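Side-chain contact in double Glycine Motif Protease domain from AMS/PCAT Transporter (Lachnospiraceae bacterium C6A11, PDB 6MPZ), which probably cleaves leader peptides after a double-glycine motif, as the C39-family cysteine protease domain of a peptide-exporting AMS/PCAT transporter: residues A[126-129]-A[130-134]. Numbering follows the deposited sequence.
Sequences PMEE and FDRSF
Glu128 and Arg132, one helical turn apart, run side by side on the outer face of helix 127-133, their opposite charges placed to attract. A salt bridge between them is doubtful in detail, because the charged ends are modelled too close and neither is surely placed. In both residues CG sits between the backbone N and the carbonyl carbon (chi1 55° and 66°), and Arg132 then bends at chi3, carrying its guanidinium back toward the helix start. The backbone N of Glu129 lies over one face of that group, offset toward its rim. The CB and CG methylenes of Glu129 pack against the guanidinium, CB 3.6 Å from Arg132 NH1, while the extended chain leaves Glu129 OE1 4.5 Å from Arg132 NH1, beyond a salt bridge.

Beneath these side chains the backbone makes regular helical bonds. Proline's missing N-H costs the helix nothing at the N-cap, where no helical carbonyl precedes it, and Pro126 O receives Phe130 N at 2.8 Å in a nearly straight bond. Asp131 N reaches Met127 O, also at 2.8 Å, and Arg132 N reaches Glu128 O at 3.2 Å. Glu129 O takes Ser133 N at 2.9 Å. The single proton of Ser133 OG has two acceptors within reach, Glu129 O and Asn98 OD1, both weak, and the choice is not settled.

On the inner face, Phe130, with CG anti to its backbone N (chi1 -179°), sends its ring inward to meet Phe108 edge-to-face, and Leu85 and Ile95 also touch it. At the boundary, Asp131 OD1 lies at the in-plane edge of that ring and is salt-bridged to Lys86 of helix 82-88. The helix is thus amphipathic, linking edge strand 123-126 to strand 134-135. Solvent around exposed Glu128 and Arg132 would probably weaken any attraction, whereas the buried Phe130 ring holds the sheet side through nonpolar contact.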
ATOM      1  N   PRO A 126      12.705  -2.578 -12.129  1.00 43.76           N
ATOM      2  CA  PRO A 126      13.521  -3.815 -12.220  1.00 45.05           C
ATOM      3  C   PRO A 126      13.648  -4.516 -10.876  1.00 50.67           C
ATOM      4  O   PRO A 126      13.826  -3.834  -9.853  1.00 51.25           O
ATOM      5  CB  PRO A 126      14.900  -3.318 -12.692  1.00 42.28           C
ATOM      6  CG  PRO A 126      14.698  -1.923 -13.163  1.00 43.33           C
ATOM      7  CD  PRO A 126      13.458  -1.372 -12.531  1.00 43.23           C
ATOM      8  N   MET A 127      13.579  -5.840 -10.876  1.00 46.14           N
ATOM      9  CA  MET A 127      13.630  -6.643  -9.640  1.00 45.61           C
ATOM     10  C   MET A 127      14.730  -6.312  -8.697  1.00 52.59           C
ATOM     11  O   MET A 127      14.532  -6.345  -7.500  1.00 46.51           O
ATOM     12  CB  MET A 127      13.787  -8.127  -9.929  1.00 42.83           C
ATOM     13  CG  MET A 127      12.515  -8.819 -10.215  1.00 48.32           C
ATOM     14  SD  MET A 127      11.192  -8.519  -9.030  1.00 52.54           S
ATOM     15  CE  MET A 127      10.114  -9.753  -9.754  1.00 54.16           C
ATOM     16  N   GLU A 128      15.914  -6.055  -9.229  1.00 59.86           N
ATOM     17  CA  GLU A 128      17.089  -5.789  -8.383  1.00 61.54           C
ATOM     18  C   GLU A 128      16.849  -4.516  -7.598  1.00 55.05           C
ATOM     19  O   GLU A 128      17.052  -4.514  -6.366  1.00 57.00           O
ATOM     20  CB  GLU A 128      18.404  -5.764  -9.166  1.00 70.22           C
ATOM     21  CG  GLU A 128      18.417  -4.773 -10.349  1.00 78.44           C
ATOM     22  CD  GLU A 128      18.790  -3.336 -10.034  1.00 85.51           C
ATOM     23  OE1 GLU A 128      19.315  -3.057  -8.936  1.00 87.04           O
ATOM     24  OE2 GLU A 128      18.520  -2.479 -10.912  1.00 78.78           O
ATOM     25  N   GLU A 129      16.358  -3.468  -8.282  1.00 49.00           N
ATOM     26  CA  GLU A 129      16.022  -2.211  -7.624  1.00 46.40           C
ATOM     27  C   GLU A 129      14.816  -2.408  -6.667  1.00 42.30           C
ATOM     28  O   GLU A 129      14.864  -1.982  -5.524  1.00 36.09           O
ATOM     29  CB  GLU A 129      15.728  -1.132  -8.651  1.00 44.80           C
ATOM     30  CG  GLU A 129      15.306   0.209  -8.070  1.00 48.03           C
ATOM     31  CD  GLU A 129      15.031   1.261  -9.110  1.00 45.60           C
ATOM     32  OE1 GLU A 129      15.768   1.281 -10.102  1.00 55.47           O
ATOM     33  OE2 GLU A 129      14.162   2.142  -8.901  1.00 51.51           O
ATOM     34  N   PHE A 130      13.777  -3.106  -7.107  1.00 45.07           N
ATOM     35  CA  PHE A 130      12.680  -3.452  -6.198  1.00 44.32           C
ATOM     36  C   PHE A 130      13.190  -4.030  -4.903  1.00 43.22           C
ATOM     37  O   PHE A 130      12.866  -3.520  -3.838  1.00 43.86           O
ATOM     38  CB  PHE A 130      11.705  -4.452  -6.805  1.00 40.96           C
ATOM     39  CG  PHE A 130      10.563  -4.801  -5.886  1.00 39.89           C
ATOM     40  CD1 PHE A 130       9.417  -3.976  -5.818  1.00 39.64           C
ATOM     41  CD2 PHE A 130      10.640  -5.899  -5.054  1.00 37.34           C
ATOM     42  CE1 PHE A 130       8.363  -4.290  -4.968  1.00 36.80           C
ATOM     43  CE2 PHE A 130       9.591  -6.204  -4.202  1.00 37.36           C
ATOM     44  CZ  PHE A 130       8.443  -5.395  -4.173  1.00 36.52           C
ATOM     45  N   ASP A 131      14.021  -5.067  -5.010  1.00 46.66           N
ATOM     46  CA  ASP A 131      14.561  -5.777  -3.846  1.00 45.76           C
ATOM     47  C   ASP A 131      15.306  -4.859  -2.879  1.00 45.83           C
ATOM     48  O   ASP A 131      15.205  -5.063  -1.666  1.00 41.03           O
ATOM     49  CB  ASP A 131      15.460  -6.958  -4.259  1.00 50.40           C
ATOM     50  CG  ASP A 131      14.673  -8.137  -4.903  1.00 52.60           C
ATOM     51  OD1 ASP A 131      13.415  -8.138  -4.938  1.00 51.05           O
ATOM     52  OD2 ASP A 131      15.313  -9.095  -5.379  1.00 52.35           O
ATOM     53  N   ARG A 132      16.030  -3.838  -3.371  1.00 46.38           N
ATOM     54  CA  ARG A 132      16.673  -2.895  -2.430  1.00 45.50           C
ATOM     55  C   ARG A 132      15.754  -1.804  -1.869  1.00 44.78           C
ATOM     56  O   ARG A 132      15.970  -1.360  -0.749  1.00 46.41           O
ATOM     57  CB  ARG A 132      17.962  -2.307  -2.983  1.00 50.34           C
ATOM     58  CG  ARG A 132      17.896  -1.409  -4.185  1.00 58.39           C
ATOM     59  CD  ARG A 132      19.207  -0.641  -4.419  1.00 63.93           C
ATOM     60  NE  ARG A 132      20.012  -1.241  -5.502  1.00 68.07           N
ATOM     61  CZ  ARG A 132      19.824  -1.063  -6.811  1.00 68.10           C
ATOM     62  NH1 ARG A 132      18.947  -0.180  -7.267  1.00 67.20           N
ATOM     63  NH2 ARG A 132      20.652  -1.685  -7.651  1.00 65.05           N
ATOM     64  N   SER A 133      14.745  -1.395  -2.636  1.00 40.67           N
ATOM     65  CA  SER A 133      13.832  -0.305  -2.272  1.00 39.13           C
ATOM     66  C   SER A 133      12.681  -0.744  -1.326  1.00 41.15           C
ATOM     67  O   SER A 133      12.308  -0.009  -0.387  1.00 40.69           O
ATOM     68  CB  SER A 133      13.220   0.336  -3.521  1.00 37.39           C
ATOM     69  OG  SER A 133      14.205   1.025  -4.236  1.00 40.24           O
ATOM     70  N   PHE A 134      12.148  -1.940  -1.536  1.00 35.97           N
ATOM     71  CA  PHE A 134      11.169  -2.486  -0.587  1.00 35.54           C
ATOM     72  C   PHE A 134      11.848  -2.759   0.786  1.00 35.60           C
ATOM     73  O   PHE A 134      12.804  -3.505   0.867  1.00 37.47           O
ATOM     74  CB  PHE A 134      10.587  -3.738  -1.170  1.00 31.21           C
ATOM     75  CG  PHE A 134       9.692  -4.512  -0.250  1.00 31.38           C
ATOM     76  CD1 PHE A 134       8.583  -3.922   0.300  1.00 33.47           C
ATOM     77  CD2 PHE A 134       9.962  -5.839   0.040  1.00 29.92           C
ATOM     78  CE1 PHE A 134       7.744  -4.648   1.139  1.00 34.48           C
ATOM     79  CE2 PHE A 134       9.114  -6.572   0.874  1.00 31.99           C
ATOM     80  CZ  PHE A 134       8.008  -5.966   1.434  1.00 32.36           C
TER